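Local coordinates for protein alpha-glucosidase (Pseudoalteromonas sp. K8, PDB 5HQA) that hydrolyses alpha-glucosides as a chloride-activated member of glycoside hydrolase family 97 and binds calcium and magnesium ions, at residues 492-497 with 529-534; 511-516 with 627-632; 263-268 with 548-553; 295-300 with 349-354. All coordinates share one frame; numbering follows the deposited sequence.

Contact 1 (492-497 with 529-534); sequences PGIFDL and MAADLP
Loops 492-497 and 529-534 run almost the same way, 11° apart, and Ala531 N donates to Pro492 O at 3.1 Å. Segment 529-534 joins strand 527-529 to helix 534-538, so it is a beta-alpha loop of the TIM-barrel domain. Met529 there lies about 8 Å from the bound acarbose unit, measured from its side chain. The main side-chain link is the carboxylate of Asp532. Its OD2 is gripped by two successive backbone amides, Phe495 N at 2.7 Å and Asp496 N at 2.9 Å. The first comes from the anti side, a little out of the carboxylate plane. The second arrives nearly along the C-O bond. OD1 takes Leu533 N at 2.7 Å and Asn536 ND2, so both oxygens are engaged and the group is held in rotation. With an alanine here, the amides of Phe495 and Asp496 would probably lose their shared acceptor, and the 492-497 loop would be freer to shift. Ile494 crosses Asp532 at about a right angle, with CD1 resting 3.9 Å from Ala531 CB. Gly493 sits where a CB would press on the Pro492 carbonyl. Water 1 donates to Asp496 O and, at 2.8 Å, to Asp532 OD1.

Contact 2 (511-516 with 627-632); sequences TTLAKQ and NPYDLT
Leu513 and Leu631 form the apolar centre, crossing at about a right angle with Leu513 CD2 4.2 Å from Leu631 CD2. CG of Leu513 stands opposite the backbone N (chi1 179°), which sends the branch toward the 627-632 chain. There CD2 also comes 4.1 Å from Tyr629 O. Beside this pair, Ala514 CB packs closely on Leu631 CD1, at 3.7 Å. Leu513 CB reaches the Tyr629 ring obliquely, and Pro628 CG lies over one face of that ring, offset toward its rim. The contact joins two domains. Helix 513-522 of the TIM-barrel domain begins here, and Leu631 starts the edge strand 631-638 of the C-terminal antiparallel sheet. Thr512 is the N-cap of the helix, with its OG1 accepting from Lys515 N at 3.3 Å. The same OG1 is hydrogen-bonded to Asp618 OD2 of the C-terminal sheet. Further out, the first-turn amide Leu513 N donates to Pro628 O at 2.9 Å and 165°, the direct backbone bond between the segments. Water 2 extends the polar edge: it accepts from Ala514 N at 3.0 Å and probably donates to Asp630 O. The phenol OH of Tyr629 is held by Ser498 OG and Leu497 N.

Contact 3 (263-268 with 548-553); sequences PGKYIG and QDVPTD
Lys265 reaches from barrel strand 264-269 to the C-terminal end of helix 541-549, where its ammonium group donates to backbone carbonyls. The two segments belong to the TIM-barrel region, and the chain continues from 548-553 into strand 554-563 of the C-terminal sheet. CB stays well back, 4.8 Å from Thr552 CG2. CG, anti to the carbonyl carbon (chi1 -70°), packs 3.6 Å from that same methyl group. CD then passes 3.4 Å from Val550 O. The chain bends at chi3 (-68°), which keeps CE close to the same oxygen and turns the tip toward the helix end. NZ donates to Val550 O at 2.7 Å, tilted from the carbonyl plane, and makes a weak bond to Gln548 O at 2.9 Å. Ile547 O is a third partner. The positive charge would be favoured at this end of the helix dipole. A methionine in its place would probably leave the carbonyls of Gln548 and Val550 without their charged donor and loosen the turn that ends the helix. Phe305 and Tyr580 also touch the lysine side chain. Thr552 OG1 is bonded to Pro526 O; Gly264 N lies near it, but at a poor angle. Asp553 OD2 is bonded to Gly71 N, while its CB rests 4.1 Å from Pro263 CB.

Contact 4 (295-300 with 349-354); sequences YYMDFA and TGVQLI
Met297 and Ala300, three residues apart on helix 290-303, present one side to Val351. Ala300 CB meets Val351 CG1 at 3.6 Å, and CG2 of the same valine is 3.9 Å away. The valine therefore straddles the alanine methyl with both branches. Its CG2 also lies 3.5 Å from Met297 O, against the helix backbone. Met297 and Val351 slide past each other in opposite directions. Met297 CG is 4.0 Å from Val351 CG1, and a bend at chi3 (119°) brings CE round to 3.3 Å from Val351 O. At the solvent side, Asp298 OD1 approaches Thr349 CG2 at 4.2 Å. Asp298 OD1 is hydrogen-bonded to Tyr345 OH, which ties it to helix 339-349, the helix that leads into Gly350.

The next shell sets the valine in place. Thr349 OG1 accepts from Val351 N at 3.2 Å, an ST turn, and is itself hydrogen-bonded to Tyr345 O. Gly350, with positive phi, ends the helix and turns the chain toward strand 352-358. Val308 of the neighbouring strand 307-310 packs on both Met297 and Val351. The helix also meets strand 264-269, where Ala300 touches Ile267. Helix 290-303, the helix of the beta-alpha-beta crossover from strand 264-269 to strand 307-310, thus lies outside the parallel strands of the TIM barrel.

How the contacts relate
Contacts 1, 3 and 4 belong to the TIM-barrel region, and contact 2 joins that region to the C-terminal sheet. Contact 3 opens first along the chain. Contacts 4 and 1 are nested, in series, inside the loop it closes, while contact 2 crosses both contact 1 and contact 3. The centres of contacts 1 and 2, 1 and 3, and 3 and 4 are each 13 Å apart, and each of these pairs touches. Contacts 2 and 4 are the most distant, at 28 Å. Strand 264-269 lies between strands 307-310 and 527-529 in the parallel sheet. Contacts 1 and 2 meet where Tyr629 of the C-terminal domain bonds to Leu497 N and Gln516 bonds to Ile494 N, so loop 492-497 lies at the junction of the two domains.

Contact 1 (492-497 with 529-534)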
loop_
_atom_site.group_PDB
_atom_site.type_symbol
_atom_site.label_atom_id
_atom_site.label_comp_id
_atom_site.label_asym_id
_atom_site.label_seq_id
_atom_site.Cartn_x
_atom_site.Cartn_y
_atom_site.Cartn_z
ATOM N N PRO A 492 4.126 -12.331 -4.429
ATOM C CA PRO A 492 3.988 -13.616 -3.738
ATOM C C PRO A 492 4.356 -14.783 -4.652
ATOM O O PRO A 492 4.702 -14.613 -5.822
ATOM C CB PRO A 492 2.505 -13.644 -3.376
ATOM C CG PRO A 492 1.862 -12.891 -4.482
ATOM C CD PRO A 492 2.815 -11.770 -4.800
ATOM N N GLY A 493 4.282 -15.991 -4.090
ATOM C CA GLY A 493 4.308 -17.192 -4.911
ATOM C C GLY A 493 5.659 -17.851 -5.117
ATOM O O GLY A 493 5.915 -18.406 -6.188
ATOM N N ILE A 494 6.533 -17.828 -4.117
ATOM C CA ILE A 494 7.802 -18.545 -4.236
ATOM C C ILE A 494 7.558 -20.017 -3.920
ATOM O O ILE A 494 7.093 -20.363 -2.828
ATOM C CB ILE A 494 8.879 -17.943 -3.316
ATOM C CG1 ILE A 494 9.233 -16.520 -3.761
ATOM C CG2 ILE A 494 10.142 -18.806 -3.320
ATOM C CD1 ILE A 494 9.769 -16.440 -5.190
ATOM N N PHE A 495 7.860 -20.886 -4.884
ATOM C CA PHE A 495 7.664 -22.324 -4.751
ATOM C C PHE A 495 8.929 -23.067 -4.370
ATOM O O PHE A 495 8.845 -24.084 -3.678
ATOM C CB PHE A 495 7.136 -22.927 -6.059
ATOM C CG PHE A 495 5.637 -22.887 -6.185
ATOM C CD1 PHE A 495 4.889 -21.990 -5.447
ATOM C CD2 PHE A 495 4.979 -23.760 -7.040
ATOM C CE1 PHE A 495 3.500 -21.952 -5.571
ATOM C CE2 PHE A 495 3.597 -23.739 -7.162
ATOM C CZ PHE A 495 2.853 -22.836 -6.428
ATOM N N ASP A 496 10.090 -22.624 -4.841
ATOM C CA ASP A 496 11.354 -23.191 -4.377
ATOM C C ASP A 496 11.819 -22.335 -3.203
ATOM O O ASP A 496 12.345 -21.229 -3.383
ATOM C CB ASP A 496 12.394 -23.244 -5.489
ATOM C CG ASP A 496 13.760 -23.718 -4.978
ATOM O OD1 ASP A 496 13.811 -24.297 -3.865
ATOM O OD2 ASP A 496 14.777 -23.512 -5.683
ATOM N N LEU A 497 11.607 -22.847 -1.994
ATOM C CA LEU A 497 12.013 -22.182 -0.767
ATOM C C LEU A 497 13.393 -22.616 -0.303
ATOM O O LEU A 497 13.819 -22.212 0.785
ATOM C CB LEU A 497 10.995 -22.468 0.338
ATOM C CG LEU A 497 9.549 -22.126 0.003
ATOM C CD1 LEU A 497 8.631 -22.819 0.985
ATOM C CD2 LEU A 497 9.346 -20.622 0.070
ATOM N N MET A 529 2.114 -10.781 -8.862
ATOM C CA MET A 529 3.182 -11.518 -9.512
ATOM C C MET A 529 3.160 -12.963 -9.058
ATOM O O MET A 529 2.868 -13.255 -7.898
ATOM C CB MET A 529 4.543 -10.896 -9.199
ATOM C CG MET A 529 5.626 -11.342 -10.157
ATOM S SD MET A 529 7.174 -10.526 -9.720
ATOM C CE MET A 529 8.164 -10.924 -11.167
ATOM N N ALA A 530 3.443 -13.862 -9.987
ATOM C CA ALA A 530 3.958 -15.182 -9.645
ATOM C C ALA A 530 5.468 -15.024 -9.731
ATOM O O ALA A 530 6.046 -15.057 -10.818
ATOM C CB ALA A 530 3.422 -16.261 -10.579
ATOM N N ALA A 531 6.102 -14.816 -8.576
ATOM C CA ALA A 531 7.454 -14.278 -8.514
ATOM C C ALA A 531 8.547 -15.283 -8.858
ATOM O O ALA A 531 9.675 -14.861 -9.149
ATOM C CB ALA A 531 7.716 -13.723 -7.113
ATOM N N ASP A 532 8.265 -16.587 -8.837
ATOM C CA ASP A 532 9.348 -17.560 -8.910
ATOM C C ASP A 532 9.806 -17.789 -10.351
ATOM O O ASP A 532 9.184 -17.342 -11.318
ATOM C CB ASP A 532 8.912 -18.886 -8.295
ATOM C CG ASP A 532 10.053 -19.630 -7.632
ATOM O OD1 ASP A 532 11.234 -19.364 -7.962
ATOM O OD2 ASP A 532 9.763 -20.499 -6.778
ATOM N N LEU A 533 10.913 -18.515 -10.481
ATOM C CA LEU A 533 11.367 -18.954 -11.792
ATOM C C LEU A 533 10.345 -19.918 -12.389
ATOM O O LEU A 533 9.808 -20.773 -11.673
ATOM C CB LEU A 533 12.726 -19.648 -11.680
ATOM C CG LEU A 533 13.802 -18.922 -10.865
ATOM C CD1 LEU A 533 15.094 -19.738 -10.830
ATOM C CD2 LEU A 533 14.043 -17.558 -11.452
ATOM N N PRO A 534 10.057 -19.819 -13.692
ATOM C CA PRO A 534 9.064 -20.729 -14.297
ATOM C C PRO A 534 9.299 -22.203 -13.997
ATOM O O PRO A 534 8.335 -22.925 -13.707
ATOM C CB PRO A 534 9.194 -20.422 -15.794
ATOM C CG PRO A 534 9.608 -18.969 -15.816
ATOM C CD PRO A 534 10.546 -18.811 -14.651
HETATM O O HOH W 1 13.067 -19.717 -5.819
#

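Contact 2 (511-516 with 627-632)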
loop_
_atom_site.group_PDB
_atom_site.type_symbol
_atom_site.label_atom_id
_atom_site.label_comp_id
_atom_site.label_asym_id
_atom_site.label_seq_id
_atom_site.Cartn_x
_atom_site.Cartn_y
_atom_site.Cartn_z
ATOM N N THR A 511 8.209 -19.426 5.525
ATOM C CA THR A 511 6.802 -19.797 5.413
ATOM C C THR A 511 6.710 -21.213 4.864
ATOM O O THR A 511 7.696 -21.786 4.394
ATOM C CB THR A 511 6.004 -18.858 4.486
ATOM O OG1 THR A 511 6.195 -19.250 3.120
ATOM C CG2 THR A 511 6.411 -17.390 4.653
ATOM N N THR A 512 5.502 -21.773 4.923
ATOM C CA THR A 512 5.191 -22.999 4.207
ATOM C C THR A 512 4.765 -22.666 2.780
ATOM O O THR A 512 4.551 -21.509 2.416
ATOM C CB THR A 512 4.074 -23.788 4.900
ATOM O OG1 THR A 512 2.853 -23.042 4.820
ATOM C CG2 THR A 512 4.417 -24.065 6.361
ATOM N N LEU A 513 4.627 -23.720 1.972
ATOM C CA LEU A 513 4.173 -23.561 0.596
ATOM C C LEU A 513 2.740 -23.052 0.542
ATOM O O LEU A 513 2.419 -22.159 -0.248
ATOM C CB LEU A 513 4.299 -24.900 -0.136
ATOM C CG LEU A 513 3.855 -24.973 -1.593
ATOM C CD1 LEU A 513 4.662 -24.017 -2.449
ATOM C CD2 LEU A 513 4.032 -26.411 -2.082
ATOM N N ALA A 514 1.857 -23.616 1.369
ATOM C CA ALA A 514 0.469 -23.170 1.355
ATOM C C ALA A 514 0.350 -21.699 1.742
ATOM O O ALA A 514 -0.529 -20.994 1.237
ATOM C CB ALA A 514 -0.372 -24.049 2.282
ATOM N N LYS A 515 1.230 -21.205 2.615
ATOM C CA LYS A 515 1.179 -19.784 2.956
ATOM C C LYS A 515 1.483 -18.922 1.732
ATOM O O LYS A 515 0.888 -17.850 1.554
ATOM C CB LYS A 515 2.147 -19.480 4.102
ATOM C CG LYS A 515 2.237 -17.989 4.461
ATOM C CD LYS A 515 2.743 -17.813 5.886
ATOM C CE LYS A 515 3.064 -16.361 6.209
ATOM N NZ LYS A 515 3.696 -16.279 7.559
ATOM N N GLN A 516 2.389 -19.385 0.861
ATOM C CA GLN A 516 2.664 -18.646 -0.368
ATOM C C GLN A 516 1.422 -18.548 -1.245
ATOM O O GLN A 516 1.199 -17.524 -1.899
ATOM C CB GLN A 516 3.807 -19.299 -1.142
ATOM C CG GLN A 516 5.169 -19.160 -0.472
ATOM C CD GLN A 516 5.593 -17.713 -0.336
ATOM O OE1 GLN A 516 5.574 -16.954 -1.311
ATOM N NE2 GLN A 516 5.943 -17.310 0.885
ATOM N N ASN A 627 10.115 -28.584 7.118
ATOM C CA ASN A 627 9.129 -29.332 6.351
ATOM C C ASN A 627 8.103 -28.387 5.730
ATOM O O ASN A 627 6.896 -28.563 5.939
ATOM C CB ASN A 627 8.459 -30.371 7.251
ATOM C CG ASN A 627 7.775 -31.464 6.468
ATOM O OD1 ASN A 627 8.102 -31.712 5.308
ATOM N ND2 ASN A 627 6.818 -32.134 7.103
ATOM N N PRO A 628 8.525 -27.380 4.953
ATOM C CA PRO A 628 7.556 -26.392 4.458
ATOM C C PRO A 628 6.713 -26.859 3.285
ATOM O O PRO A 628 5.712 -26.196 2.975
ATOM C CB PRO A 628 8.447 -25.218 4.023
ATOM C CG PRO A 628 9.687 -25.916 3.525
ATOM C CD PRO A 628 9.889 -27.096 4.457
ATOM N N TYR A 629 7.080 -27.944 2.610
ATOM C CA TYR A 629 6.389 -28.290 1.377
ATOM C C TYR A 629 5.217 -29.246 1.567
ATOM O O TYR A 629 4.455 -29.441 0.616
ATOM C CB TYR A 629 7.359 -28.906 0.369
ATOM C CG TYR A 629 8.511 -28.003 -0.025
ATOM C CD1 TYR A 629 8.289 -26.822 -0.727
ATOM C CD2 TYR A 629 9.822 -28.344 0.287
ATOM C CE1 TYR A 629 9.349 -25.998 -1.100
ATOM C CE2 TYR A 629 10.886 -27.526 -0.078
ATOM C CZ TYR A 629 10.639 -26.355 -0.774
ATOM O OH TYR A 629 11.694 -25.547 -1.150
ATOM N N ASP A 630 5.055 -29.861 2.738
ATOM C CA ASP A 630 3.930 -30.774 2.923
ATOM C C ASP A 630 2.629 -30.036 2.660
ATOM O O ASP A 630 2.355 -29.004 3.281
ATOM C CB ASP A 630 3.928 -31.362 4.329
ATOM C CG ASP A 630 4.923 -32.503 4.491
ATOM O OD1 ASP A 630 5.799 -32.686 3.613
ATOM O OD2 ASP A 630 4.825 -33.218 5.509
ATOM N N LEU A 631 1.836 -30.562 1.733
ATOM C CA LEU A 631 0.669 -29.865 1.223
ATOM C C LEU A 631 -0.454 -30.867 1.003
ATOM O O LEU A 631 -0.212 -31.990 0.555
ATOM C CB LEU A 631 1.001 -29.153 -0.091
ATOM C CG LEU A 631 -0.112 -28.323 -0.725
ATOM C CD1 LEU A 631 -0.270 -27.014 0.026
ATOM C CD2 LEU A 631 0.206 -28.075 -2.191
ATOM N N THR A 632 -1.679 -30.462 1.324
ATOM C CA THR A 632 -2.864 -31.258 1.039
ATOM C C THR A 632 -3.793 -30.433 0.164
ATOM O O THR A 632 -4.025 -29.256 0.448
ATOM C CB THR A 632 -3.578 -31.679 2.328
ATOM O OG1 THR A 632 -2.713 -32.533 3.079
ATOM C CG2 THR A 632 -4.882 -32.428 2.015
HETATM O O HOH W 2 2.280 -26.082 3.042
#

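Contact 3 (263-268 with 548-553)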
loop_
_atom_site.group_PDB
_atom_site.type_symbol
_atom_site.label_atom_id
_atom_site.label_comp_id
_atom_site.label_asym_id
_atom_site.label_seq_id
_atom_site.Cartn_x
_atom_site.Cartn_y
_atom_site.Cartn_z
ATOM N N PRO A 263 -6.350 -5.114 -14.433
ATOM C CA PRO A 263 -5.868 -5.998 -13.364
ATOM C C PRO A 263 -5.508 -7.361 -13.934
ATOM O O PRO A 263 -6.113 -7.824 -14.902
ATOM C CB PRO A 263 -7.067 -6.095 -12.413
ATOM C CG PRO A 263 -7.909 -4.890 -12.733
ATOM C CD PRO A 263 -7.737 -4.676 -14.209
ATOM N N GLY A 264 -4.513 -8.004 -13.338
ATOM C CA GLY A 264 -4.133 -9.320 -13.814
ATOM C C GLY A 264 -2.901 -9.832 -13.097
ATOM O O GLY A 264 -2.396 -9.205 -12.168
ATOM N N LYS A 265 -2.423 -10.983 -13.551
ATOM C CA LYS A 265 -1.256 -11.618 -12.958
ATOM C C LYS A 265 -0.080 -11.533 -13.915
ATOM O O LYS A 265 -0.259 -11.496 -15.135
ATOM C CB LYS A 265 -1.557 -13.074 -12.604
ATOM C CG LYS A 265 -2.531 -13.194 -11.433
ATOM C CD LYS A 265 -3.058 -14.613 -11.285
ATOM C CE LYS A 265 -3.953 -14.979 -12.466
ATOM N NZ LYS A 265 -4.730 -16.204 -12.172
ATOM N N TYR A 266 1.132 -11.485 -13.361
ATOM C CA TYR A 266 2.311 -11.364 -14.204
ATOM C C TYR A 266 3.450 -12.193 -13.636
ATOM O O TYR A 266 3.435 -12.604 -12.473
ATOM C CB TYR A 266 2.737 -9.891 -14.382
ATOM C CG TYR A 266 3.305 -9.199 -13.163
ATOM C CD1 TYR A 266 2.480 -8.779 -12.121
ATOM C CD2 TYR A 266 4.662 -8.921 -13.075
ATOM C CE1 TYR A 266 2.999 -8.125 -11.009
ATOM C CE2 TYR A 266 5.189 -8.266 -11.971
ATOM C CZ TYR A 266 4.353 -7.873 -10.942
ATOM O OH TYR A 266 4.882 -7.231 -9.847
ATOM N N ILE A 267 4.429 -12.463 -14.499
ATOM C CA ILE A 267 5.686 -13.081 -14.099
ATOM C C ILE A 267 6.801 -12.128 -14.499
ATOM O O ILE A 267 6.547 -11.058 -15.063
ATOM C CB ILE A 267 5.878 -14.459 -14.751
ATOM C CG1 ILE A 267 5.914 -14.318 -16.278
ATOM C CG2 ILE A 267 4.777 -15.425 -14.302
ATOM C CD1 ILE A 267 6.018 -15.647 -17.012
ATOM N N GLY A 268 8.045 -12.497 -14.226
ATOM C CA GLY A 268 9.090 -11.579 -14.604
ATOM C C GLY A 268 10.483 -12.146 -14.569
ATOM O O GLY A 268 10.774 -13.055 -13.790
ATOM N N GLN A 548 -2.890 -20.114 -11.036
ATOM C CA GLN A 548 -3.529 -19.970 -12.337
ATOM C C GLN A 548 -4.990 -19.581 -12.200
ATOM O O GLN A 548 -5.514 -18.840 -13.038
ATOM C CB GLN A 548 -3.422 -21.267 -13.125
ATOM C CG GLN A 548 -2.017 -21.614 -13.562
ATOM C CD GLN A 548 -1.986 -22.948 -14.262
ATOM O OE1 GLN A 548 -1.807 -23.983 -13.628
ATOM N NE2 GLN A 548 -2.199 -22.937 -15.570
ATOM N N ASP A 549 -5.666 -20.077 -11.159
ATOM C CA ASP A 549 -7.099 -19.839 -11.025
ATOM C C ASP A 549 -7.415 -18.477 -10.414
ATOM O O ASP A 549 -8.441 -17.875 -10.754
ATOM C CB ASP A 549 -7.753 -20.921 -10.159
ATOM C CG ASP A 549 -7.892 -22.262 -10.868
ATOM O OD1 ASP A 549 -7.610 -22.369 -12.089
ATOM O OD2 ASP A 549 -8.317 -23.219 -10.182
ATOM N N VAL A 550 -6.575 -17.977 -9.514
ATOM C CA VAL A 550 -7.025 -16.918 -8.611
ATOM C C VAL A 550 -7.130 -15.588 -9.356
ATOM O O VAL A 550 -6.228 -15.232 -10.130
ATOM C CB VAL A 550 -6.106 -16.823 -7.378
ATOM C CG1 VAL A 550 -4.678 -16.356 -7.751
ATOM C CG2 VAL A 550 -6.731 -15.937 -6.289
ATOM N N PRO A 551 -8.211 -14.831 -9.173
ATOM C CA PRO A 551 -8.317 -13.495 -9.773
ATOM C C PRO A 551 -7.564 -12.465 -8.930
ATOM O O PRO A 551 -7.022 -12.772 -7.863
ATOM C CB PRO A 551 -9.825 -13.235 -9.781
ATOM C CG PRO A 551 -10.358 -14.046 -8.644
ATOM C CD PRO A 551 -9.461 -15.255 -8.521
ATOM N N THR A 552 -7.512 -11.228 -9.447
ATOM C CA THR A 552 -6.881 -10.112 -8.751
ATOM C C THR A 552 -7.832 -8.922 -8.630
ATOM O O THR A 552 -7.400 -7.824 -8.254
ATOM C CB THR A 552 -5.594 -9.659 -9.457
ATOM O OG1 THR A 552 -5.929 -9.012 -10.691
ATOM C CG2 THR A 552 -4.677 -10.845 -9.751
ATOM N N ASP A 553 -9.103 -9.113 -8.945
ATOM C CA ASP A 553 -10.075 -8.031 -8.972
ATOM C C ASP A 553 -11.359 -8.573 -8.364
ATOM O O ASP A 553 -11.820 -9.653 -8.744
ATOM C CB ASP A 553 -10.289 -7.547 -10.410
ATOM C CG ASP A 553 -11.047 -6.236 -10.482
ATOM O OD1 ASP A 553 -11.742 -6.026 -11.499
ATOM O OD2 ASP A 553 -10.946 -5.421 -9.534
#

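Contact 4 (295-300 with 349-354)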
loop_
_atom_site.group_PDB
_atom_site.type_symbol
_atom_site.label_atom_id
_atom_site.label_comp_id
_atom_site.label_asym_id
_atom_site.label_seq_id
_atom_site.Cartn_x
_atom_site.Cartn_y
_atom_site.Cartn_z
ATOM N N TYR A 295 11.160 -16.734 -23.803
ATOM C CA TYR A 295 10.886 -17.930 -23.017
ATOM C C TYR A 295 9.855 -17.641 -21.931
ATOM O O TYR A 295 8.927 -18.433 -21.719
ATOM C CB TYR A 295 12.190 -18.462 -22.423
ATOM C CG TYR A 295 12.030 -19.438 -21.277
ATOM C CD1 TYR A 295 11.817 -20.792 -21.508
ATOM C CD2 TYR A 295 12.126 -19.005 -19.960
ATOM C CE1 TYR A 295 11.684 -21.685 -20.456
ATOM C CE2 TYR A 295 11.993 -19.882 -18.904
ATOM C CZ TYR A 295 11.770 -21.223 -19.152
ATOM O OH TYR A 295 11.644 -22.090 -18.083
ATOM N N TYR A 296 9.986 -16.503 -21.245
ATOM C CA TYR A 296 8.995 -16.139 -20.234
ATOM C C TYR A 296 7.635 -15.851 -20.864
ATOM O O TYR A 296 6.594 -16.216 -20.301
ATOM C CB TYR A 296 9.481 -14.933 -19.425
ATOM C CG TYR A 296 10.362 -15.292 -18.243
ATOM C CD1 TYR A 296 11.648 -15.788 -18.431
ATOM C CD2 TYR A 296 9.904 -15.128 -16.937
ATOM C CE1 TYR A 296 12.449 -16.113 -17.351
ATOM C CE2 TYR A 296 10.703 -15.453 -15.848
ATOM C CZ TYR A 296 11.971 -15.944 -16.065
ATOM O OH TYR A 296 12.769 -16.270 -14.991
ATOM N N MET A 297 7.615 -15.197 -22.031
ATOM C CA MET A 297 6.338 -14.916 -22.684
ATOM C C MET A 297 5.631 -16.198 -23.088
ATOM O O MET A 297 4.403 -16.299 -22.967
ATOM C CB MET A 297 6.545 -14.018 -23.903
ATOM C CG MET A 297 6.774 -12.565 -23.529
ATOM S SD MET A 297 7.475 -11.628 -24.901
ATOM C CE MET A 297 6.228 -10.433 -25.168
ATOM N N ASP A 298 6.386 -17.186 -23.579
ATOM C CA ASP A 298 5.797 -18.483 -23.907
ATOM C C ASP A 298 5.152 -19.104 -22.678
ATOM O O ASP A 298 4.031 -19.617 -22.740
ATOM C CB ASP A 298 6.857 -19.428 -24.478
ATOM C CG ASP A 298 7.329 -19.022 -25.864
ATOM O OD1 ASP A 298 6.578 -18.320 -26.579
ATOM O OD2 ASP A 298 8.452 -19.425 -26.245
ATOM N N PHE A 299 5.860 -19.071 -21.548
ATOM C CA PHE A 299 5.315 -19.605 -20.306
ATOM C C PHE A 299 4.062 -18.844 -19.894
ATOM O O PHE A 299 3.044 -19.449 -19.537
ATOM C CB PHE A 299 6.385 -19.535 -19.208
ATOM C CG PHE A 299 5.948 -20.099 -17.879
ATOM C CD1 PHE A 299 6.146 -21.439 -17.583
ATOM C CD2 PHE A 299 5.357 -19.281 -16.918
ATOM C CE1 PHE A 299 5.753 -21.958 -16.360
ATOM C CE2 PHE A 299 4.959 -19.796 -15.696
ATOM C CZ PHE A 299 5.161 -21.141 -15.416
ATOM N N ALA A 300 4.123 -17.510 -19.934
ATOM C CA ALA A 300 2.961 -16.704 -19.568
ATOM C C ALA A 300 1.766 -17.020 -20.457
ATOM O O ALA A 300 0.635 -17.144 -19.968
ATOM C CB ALA A 300 3.303 -15.217 -19.643
ATOM N N THR A 349 1.949 -13.563 -29.097
ATOM C CA THR A 349 1.623 -14.391 -27.945
ATOM C C THR A 349 0.457 -13.856 -27.128
ATOM O O THR A 349 -0.116 -14.610 -26.337
ATOM C CB THR A 349 2.833 -14.522 -27.015
ATOM O OG1 THR A 349 3.185 -13.226 -26.514
ATOM C CG2 THR A 349 4.022 -15.134 -27.743
ATOM N N GLY A 350 0.103 -12.582 -27.286
ATOM C CA GLY A 350 -0.891 -11.972 -26.427
ATOM C C GLY A 350 -0.404 -11.657 -25.033
ATOM O O GLY A 350 -1.212 -11.278 -24.179
ATOM N N VAL A 351 0.892 -11.810 -24.777
ATOM C CA VAL A 351 1.498 -11.513 -23.485
ATOM C C VAL A 351 2.233 -10.191 -23.606
ATOM O O VAL A 351 3.016 -9.997 -24.541
ATOM C CB VAL A 351 2.469 -12.626 -23.061
ATOM C CG1 VAL A 351 3.162 -12.244 -21.744
ATOM C CG2 VAL A 351 1.739 -13.957 -22.969
ATOM N N GLN A 352 2.011 -9.285 -22.668
ATOM C CA GLN A 352 2.639 -7.986 -22.818
ATOM C C GLN A 352 3.971 -7.912 -22.092
ATOM O O GLN A 352 4.212 -8.619 -21.111
ATOM C CB GLN A 352 1.713 -6.883 -22.330
ATOM C CG GLN A 352 0.824 -6.411 -23.451
ATOM C CD GLN A 352 -0.106 -5.379 -22.980
ATOM O OE1 GLN A 352 -0.969 -5.663 -22.158
ATOM N NE2 GLN A 352 0.068 -4.152 -23.455
ATOM N N LEU A 353 4.855 -7.069 -22.616
ATOM C CA LEU A 353 6.033 -6.665 -21.869
ATOM C C LEU A 353 5.622 -5.637 -20.823
ATOM O O LEU A 353 4.877 -4.699 -21.127
ATOM C CB LEU A 353 7.083 -6.082 -22.815
ATOM C CG LEU A 353 8.348 -5.486 -22.202
ATOM C CD1 LEU A 353 9.190 -6.563 -21.542
ATOM C CD2 LEU A 353 9.146 -4.765 -23.277
ATOM N N ILE A 354 6.075 -5.824 -19.589
ATOM C CA ILE A 354 5.873 -4.844 -18.530
ATOM C C ILE A 354 7.171 -4.058 -18.397
ATOM O O ILE A 354 8.248 -4.647 -18.245
ATOM C CB ILE A 354 5.463 -5.520 -17.212
ATOM C CG1 ILE A 354 4.063 -6.116 -17.372
ATOM C CG2 ILE A 354 5.509 -4.545 -16.054
ATOM C CD1 ILE A 354 3.681 -7.066 -16.272
#